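PDB 3LPE: DNA-directed RNA polymerase subunit E'' from Methanocaldococcus jannaschii, which stimulates transcription elongation as the small zinc-binding partner, Spt4, in a heterodimer with Spt5. Local coordinates for residues Cys4-Leu10 / Lys52-Lys58; Leu31-Pro36 / Ala45-Lys50. One frame throughout, in Å; residues are numbered along the deposited sequence.

Contact 1: Cys4-Leu10 / Lys52-Lys58; sequences CLKCKYL and KYALSVK. With ZN (zinc ion), chain I.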
loop_
_atom_site.group_PDB
_atom_site.type_symbol
_atom_site.label_atom_id
_atom_site.label_comp_id
_atom_site.label_asym_id
_atom_site.label_seq_id
_atom_site.Cartn_x
_atom_site.Cartn_y
_atom_site.Cartn_z
ATOM N N CYS B 4 0.879 -6.611 -13.584
ATOM C CA CYS B 4 1.357 -6.164 -14.885
ATOM C C CYS B 4 2.871 -6.129 -14.932
ATOM O O CYS B 4 3.495 -5.570 -14.057
ATOM C CB CYS B 4 0.812 -4.753 -15.211
ATOM S SG CYS B 4 1.397 -4.219 -16.829
ATOM N N LEU B 5 3.470 -6.709 -15.978
ATOM C CA LEU B 5 4.935 -6.717 -16.107
ATOM C C LEU B 5 5.515 -5.314 -16.308
ATOM O O LEU B 5 6.681 -5.073 -16.026
ATOM C CB LEU B 5 5.378 -7.620 -17.269
ATOM C CG LEU B 5 5.199 -9.122 -17.041
ATOM C CD1 LEU B 5 5.251 -9.887 -18.361
ATOM C CD2 LEU B 5 6.251 -9.654 -16.052
ATOM N N LYS B 6 4.690 -4.390 -16.788
ATOM C CA LYS B 6 5.150 -3.033 -17.085
ATOM C C LYS B 6 4.842 -2.035 -15.966
ATOM O O LYS B 6 5.713 -1.292 -15.537
ATOM C CB LYS B 6 4.527 -2.549 -18.405
ATOM C CG LYS B 6 5.281 -1.425 -19.079
ATOM C CD LYS B 6 4.599 -0.978 -20.383
ATOM C CE LYS B 6 4.532 -2.102 -21.414
ATOM N NZ LYS B 6 4.213 -1.594 -22.784
ATOM N N CYS B 7 3.594 -2.003 -15.509
ATOM C CA CYS B 7 3.174 -0.980 -14.558
ATOM C C CYS B 7 2.824 -1.579 -13.203
ATOM O O CYS B 7 2.492 -0.850 -12.292
ATOM C CB CYS B 7 1.996 -0.146 -15.085
ATOM S SG CYS B 7 0.331 -0.923 -15.004
ATOM N N LYS B 8 2.898 -2.905 -13.085
ATOM C CA LYS B 8 2.758 -3.565 -11.762
ATOM C C LYS B 8 1.347 -3.573 -11.174
ATOM O O LYS B 8 1.115 -4.065 -10.050
ATOM C CB LYS B 8 3.779 -2.999 -10.755
ATOM C CG LYS B 8 5.212 -3.278 -11.150
ATOM C CD LYS B 8 6.233 -2.776 -10.125
ATOM C CE LYS B 8 6.470 -1.287 -10.248
ATOM N NZ LYS B 8 7.809 -0.906 -9.712
ATOM N N TYR B 9 0.382 -3.065 -11.938
ATOM C CA TYR B 9 -1.010 -3.130 -11.517
ATOM C C TYR B 9 -1.424 -4.579 -11.219
ATOM O O TYR B 9 -1.128 -5.503 -11.990
ATOM C CB TYR B 9 -1.913 -2.577 -12.609
ATOM C CG TYR B 9 -3.368 -2.433 -12.239
ATOM C CD1 TYR B 9 -3.822 -1.320 -11.535
ATOM C CD2 TYR B 9 -4.302 -3.368 -12.657
ATOM C CE1 TYR B 9 -5.180 -1.169 -11.230
ATOM C CE2 TYR B 9 -5.651 -3.229 -12.360
ATOM C CZ TYR B 9 -6.086 -2.126 -11.651
ATOM O OH TYR B 9 -7.432 -2.000 -11.380
ATOM N N LEU B 10 -2.118 -4.765 -10.106
ATOM C CA LEU B 10 -2.489 -6.118 -9.686
ATOM C C LEU B 10 -3.867 -6.506 -10.168
ATOM O O LEU B 10 -4.806 -5.738 -9.999
ATOM C CB LEU B 10 -2.462 -6.213 -8.163
ATOM C CG LEU B 10 -1.069 -6.070 -7.554
ATOM C CD1 LEU B 10 -1.254 -6.040 -6.041
ATOM C CD2 LEU B 10 -0.245 -7.277 -7.916
ATOM N N LYS B 52 -4.254 -1.368 -6.736
ATOM C CA LYS B 52 -3.230 -2.029 -5.973
ATOM C C LYS B 52 -2.120 -2.390 -6.946
ATOM O O LYS B 52 -2.397 -2.795 -8.066
ATOM C CB LYS B 52 -3.823 -3.276 -5.302
ATOM C CG LYS B 52 -5.144 -2.983 -4.569
ATOM C CD LYS B 52 -5.992 -4.240 -4.410
ATOM C CE LYS B 52 -5.837 -4.851 -3.027
ATOM N NZ LYS B 52 -6.651 -4.088 -2.044
ATOM N N TYR B 53 -0.874 -2.251 -6.501
ATOM C CA TYR B 53 0.306 -2.497 -7.315
ATOM C C TYR B 53 1.336 -3.342 -6.574
ATOM O O TYR B 53 1.500 -3.217 -5.346
ATOM C CB TYR B 53 0.977 -1.164 -7.673
ATOM C CG TYR B 53 0.091 -0.255 -8.492
ATOM C CD1 TYR B 53 0.237 -0.178 -9.867
ATOM C CD2 TYR B 53 -0.879 0.529 -7.884
ATOM C CE1 TYR B 53 -0.578 0.671 -10.632
ATOM C CE2 TYR B 53 -1.702 1.364 -8.635
ATOM C CZ TYR B 53 -1.538 1.428 -10.009
ATOM O OH TYR B 53 -2.344 2.256 -10.756
ATOM N N ALA B 54 2.073 -4.150 -7.328
ATOM C CA ALA B 54 3.208 -4.883 -6.760
ATOM C C ALA B 54 4.371 -3.908 -6.663
ATOM O O ALA B 54 4.327 -2.858 -7.307
ATOM C CB ALA B 54 3.551 -6.078 -7.647
ATOM N N LEU B 55 5.390 -4.205 -5.843
ATOM C CA LEU B 55 6.582 -3.362 -5.819
ATOM C C LEU B 55 7.606 -3.780 -6.864
ATOM O O LEU B 55 8.372 -2.962 -7.368
ATOM C CB LEU B 55 7.222 -3.324 -4.426
ATOM C CG LEU B 55 6.305 -2.732 -3.365
ATOM C CD1 LEU B 55 7.008 -2.726 -2.009
ATOM C CD2 LEU B 55 5.882 -1.321 -3.768
ATOM N N SER B 56 7.608 -5.058 -7.200
ATOM C CA SER B 56 8.448 -5.554 -8.277
ATOM C C SER B 56 7.799 -6.775 -8.912
ATOM O O SER B 56 7.041 -7.510 -8.263
ATOM C CB SER B 56 9.873 -5.903 -7.770
ATOM O OG SER B 56 9.882 -7.118 -7.066
ATOM N N VAL B 57 8.105 -6.993 -10.182
ATOM C CA VAL B 57 7.497 -8.075 -10.930
ATOM C C VAL B 57 8.509 -8.644 -11.888
ATOM O O VAL B 57 9.357 -7.915 -12.411
ATOM C CB VAL B 57 6.312 -7.585 -11.800
ATOM C CG1 VAL B 57 5.548 -8.780 -12.341
ATOM C CG2 VAL B 57 5.394 -6.670 -11.018
ATOM N N LYS B 58 8.390 -9.940 -12.146
ATOM C CA LYS B 58 9.209 -10.616 -13.145
ATOM C C LYS B 58 8.389 -11.692 -13.823
ATOM O O LYS B 58 7.395 -12.150 -13.274
ATOM C CB LYS B 58 10.449 -11.260 -12.502
ATOM C CG LYS B 58 11.736 -10.499 -12.743
ATOM C CD LYS B 58 12.950 -11.426 -12.619
ATOM C CE LYS B 58 14.267 -10.654 -12.678
ATOM N NZ LYS B 58 14.340 -9.773 -13.878
HETATM ZN ZN ZN I . 0.050 -2.294 -16.836
HETATM O O HOH W 1 -5.515 -3.526 -8.587
#

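Contact 2: Leu31-Pro36 / Ala45-Lys50; sequences LIVINP and AGIDIK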
loop_
_atom_site.group_PDB
_atom_site.type_symbol
_atom_site.label_atom_id
_atom_site.label_comp_id
_atom_site.label_asym_id
_atom_site.label_seq_id
_atom_site.Cartn_x
_atom_site.Cartn_y
_atom_site.Cartn_z
ATOM N N LEU B 31 1.561 -2.134 -2.837
ATOM C CA LEU B 31 1.289 -0.704 -2.641
ATOM C C LEU B 31 -0.134 -0.450 -3.096
ATOM O O LEU B 31 -0.449 -0.612 -4.283
ATOM C CB LEU B 31 2.264 0.160 -3.449
ATOM C CG LEU B 31 1.946 1.673 -3.510
ATOM C CD1 LEU B 31 1.745 2.273 -2.125
ATOM C CD2 LEU B 31 3.017 2.453 -4.263
ATOM N N ILE B 32 -0.996 -0.078 -2.159
ATOM C CA ILE B 32 -2.384 0.175 -2.489
ATOM C C ILE B 32 -2.546 1.671 -2.527
ATOM O O ILE B 32 -2.374 2.339 -1.506
ATOM C CB ILE B 32 -3.346 -0.371 -1.435
ATOM C CG1 ILE B 32 -3.196 -1.891 -1.301
ATOM C CG2 ILE B 32 -4.786 -0.017 -1.782
ATOM C CD1 ILE B 32 -4.085 -2.467 -0.227
ATOM N N VAL B 33 -2.852 2.196 -3.717
ATOM C CA VAL B 33 -3.081 3.616 -3.857
ATOM C C VAL B 33 -4.572 3.910 -3.847
ATOM O O VAL B 33 -5.303 3.543 -4.771
ATOM C CB VAL B 33 -2.452 4.151 -5.151
ATOM C CG1 VAL B 33 -2.704 5.659 -5.276
ATOM C CG2 VAL B 33 -0.961 3.821 -5.139
ATOM N N ILE B 34 -5.023 4.583 -2.804
ATOM C CA ILE B 34 -6.432 4.899 -2.673
ATOM C C ILE B 34 -6.728 6.253 -3.329
ATOM O O ILE B 34 -7.737 6.422 -4.003
ATOM C CB ILE B 34 -6.835 4.926 -1.191
ATOM C CG1 ILE B 34 -6.586 3.540 -0.560
ATOM C CG2 ILE B 34 -8.285 5.299 -1.042
ATOM C CD1 ILE B 34 -6.744 3.521 0.935
ATOM N N ASN B 35 -5.833 7.210 -3.127
ATOM C CA ASN B 35 -5.985 8.550 -3.701
ATOM C C ASN B 35 -4.685 9.030 -4.328
ATOM O O ASN B 35 -3.839 9.613 -3.652
ATOM C CB ASN B 35 -6.471 9.557 -2.653
ATOM C CG ASN B 35 -6.763 10.941 -3.256
ATOM O OD1 ASN B 35 -6.258 11.281 -4.322
ATOM N ND2 ASN B 35 -7.583 11.730 -2.573
ATOM N N PRO B 36 -4.532 8.797 -5.642
ATOM C CA PRO B 36 -3.303 9.103 -6.380
ATOM C C PRO B 36 -2.990 10.588 -6.299
ATOM O O PRO B 36 -1.828 10.978 -6.124
ATOM C CB PRO B 36 -3.639 8.716 -7.830
ATOM C CG PRO B 36 -4.878 7.924 -7.770
ATOM C CD PRO B 36 -5.604 8.302 -6.517
ATOM N N ALA B 45 6.197 6.610 -6.728
ATOM C CA ALA B 45 6.131 5.317 -7.415
ATOM C C ALA B 45 5.721 5.436 -8.883
ATOM O O ALA B 45 5.664 4.431 -9.585
ATOM C CB ALA B 45 5.210 4.332 -6.664
ATOM N N GLY B 46 5.461 6.662 -9.340
ATOM C CA GLY B 46 4.985 6.908 -10.691
ATOM C C GLY B 46 3.579 6.398 -10.937
ATOM O O GLY B 46 3.238 6.020 -12.049
ATOM N N ILE B 47 2.756 6.376 -9.895
ATOM C CA ILE B 47 1.393 5.872 -10.026
ATOM C C ILE B 47 0.406 7.037 -10.052
ATOM O O ILE B 47 0.402 7.852 -9.148
ATOM C CB ILE B 47 1.034 4.962 -8.839
ATOM C CG1 ILE B 47 1.907 3.702 -8.861
ATOM C CG2 ILE B 47 -0.437 4.619 -8.880
ATOM C CD1 ILE B 47 1.810 2.857 -7.596
ATOM N N ASP B 48 -0.438 7.116 -11.080
ATOM C CA ASP B 48 -1.414 8.198 -11.128
ATOM C C ASP B 48 -2.857 7.721 -11.249
ATOM O O ASP B 48 -3.766 8.536 -11.454
ATOM C CB ASP B 48 -1.074 9.191 -12.240
ATOM C CG ASP B 48 -1.153 8.572 -13.607
ATOM O OD1 ASP B 48 -1.263 7.333 -13.688
ATOM O OD2 ASP B 48 -1.115 9.323 -14.607
ATOM N N ILE B 49 -3.074 6.412 -11.111
ATOM C CA ILE B 49 -4.435 5.892 -11.052
ATOM C C ILE B 49 -4.629 4.929 -9.888
ATOM O O ILE B 49 -3.757 4.089 -9.609
ATOM C CB ILE B 49 -4.924 5.294 -12.413
ATOM C CG1 ILE B 49 -6.359 4.774 -12.306
ATOM C CG2 ILE B 49 -4.007 4.209 -12.915
ATOM C CD1 ILE B 49 -7.007 4.478 -13.670
ATOM N N LYS B 50 -5.755 5.067 -9.193
ATOM C CA LYS B 50 -5.998 4.245 -8.007
ATOM C C LYS B 50 -5.991 2.754 -8.315
ATOM O O LYS B 50 -6.362 2.323 -9.404
ATOM C CB LYS B 50 -7.291 4.643 -7.292
ATOM C CG LYS B 50 -8.539 4.059 -7.893
ATOM C CD LYS B 50 -9.769 4.517 -7.130
ATOM C CE LYS B 50 -9.807 3.902 -5.740
ATOM N NZ LYS B 50 -11.111 4.163 -5.071
#

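Contact 1: Cys4-Leu10 / Lys52-Lys58
Lys8 sends CG anti to its carbonyl carbon (chi1 -64°), alongside Val57, and a bend at chi3 then carries NZ to Leu55 O, 3.2 Å away. Tyr9 has CG anti to its backbone N (chi1 -173°), which carries its ring beside that of Tyr53, edge to face, in a T-shaped pair with centroids 5.6 Å apart and planes at 79°. The ammonium of Lys8 stands above the plane of the Leu55 carbonyl, not on a lone pair of its oxygen. In the backbone pairing Ala54 N donates to Lys8 O at 2.9 Å and Leu10 N to Lys52 O at 2.8 Å, a single bridge between Tyr9 and Tyr53. Lysine suits position 8 because its CG packs on Val57, its later methylenes run along the Ala54 and Leu55 carbonyls, and its ammonium reaches Leu55 O; the packing is tight, Lys8 CG lying 3.4 Å from Val57 CG2. An alanine here would probably leave Leu55 O without its ammonium partner and open a gap beside Val57. Leu10 fits the apolar side, its CD2 4.0 Å from Ala54 CB, and the side chains of Leu5 and Val57 cross at about a right angle. Cys4 SG and Cys7 SG bind the zinc ion, and Cys16 and Cys19 complete the site. This CxxC turn belongs to the zinc ribbon of Spt4. Tyr53 OH also bonds to Ile49 O, which helps to fix its ring. Main-chain bonds, an aromatic pair and aliphatic packing thus join the zinc-binding turn to the C-terminal strands, while the metal cross-links that turn to the second cysteine pair.

Contact 2: Leu31-Pro36 / Ala45-Lys50
Val33 and Lys50 bring their backbones to 5.1 Å between CA atoms, but no hydrogen bond joins the two segments; Lys50 CA instead makes a CA-H...O contact with Val33 O at 3.4 Å. The chain reaches this point from helix 40-44 through a Schellman motif, in which Gly46 takes a positive phi that glycine adopts easily. Beyond it, Ile47 sets CG1 anti to its carbonyl carbon (chi1 -65°) and reaches toward Leu31 tip to tip, its CD1 3.6 Å from Leu31 CD2. The same CD1 lies 3.8 Å from Val33 CG2, the two side chains sliding past each other in opposite directions. Branched aliphatic residues suit these places, since they fill the space between strand and loop and ask for no polar partner; Ala45 is small enough to set its CB against the Leu31 methyl as well. Farther along, the Pro36 ring lies over the backbone of the loop, with CG 3.3 Å from Lys50 N and CB near Asp48 O. Lys50 runs its aliphatic chain past Ile34 O. Apolar contact therefore holds the loop to strand 23-33, while the charge of Lys50 is paired across the subunit interface in a salt bridge with Glu34 of the NusG-like chain.

How the contacts relate
Contacts 1 and 2 have centres 12 Å apart and share one antiparallel sheet, in which strand 23-33 is neighbour to both 51-53 and 56-57. They meet directly: Tyr53 O lies 2.7 Å from Leu31 N, a probable hydrogen bond, and Tyr53 CE2 packs on Ile47 CG2 at 3.5 Å. Tyr53 is therefore common ground, touching the zinc-binding turn in contact 1 and Ile47 and Leu31 in contact 2. Contact 1 holds two of the zinc ligands, whereas in contact 2 the side chain of Ile49 stays about 9 Å from the metal. Both contacts touch the partner, contact 1 through packing of Leu55 and Ser56 and contact 2 through residues 31-33, which extend the sheet into the NusG-like chain.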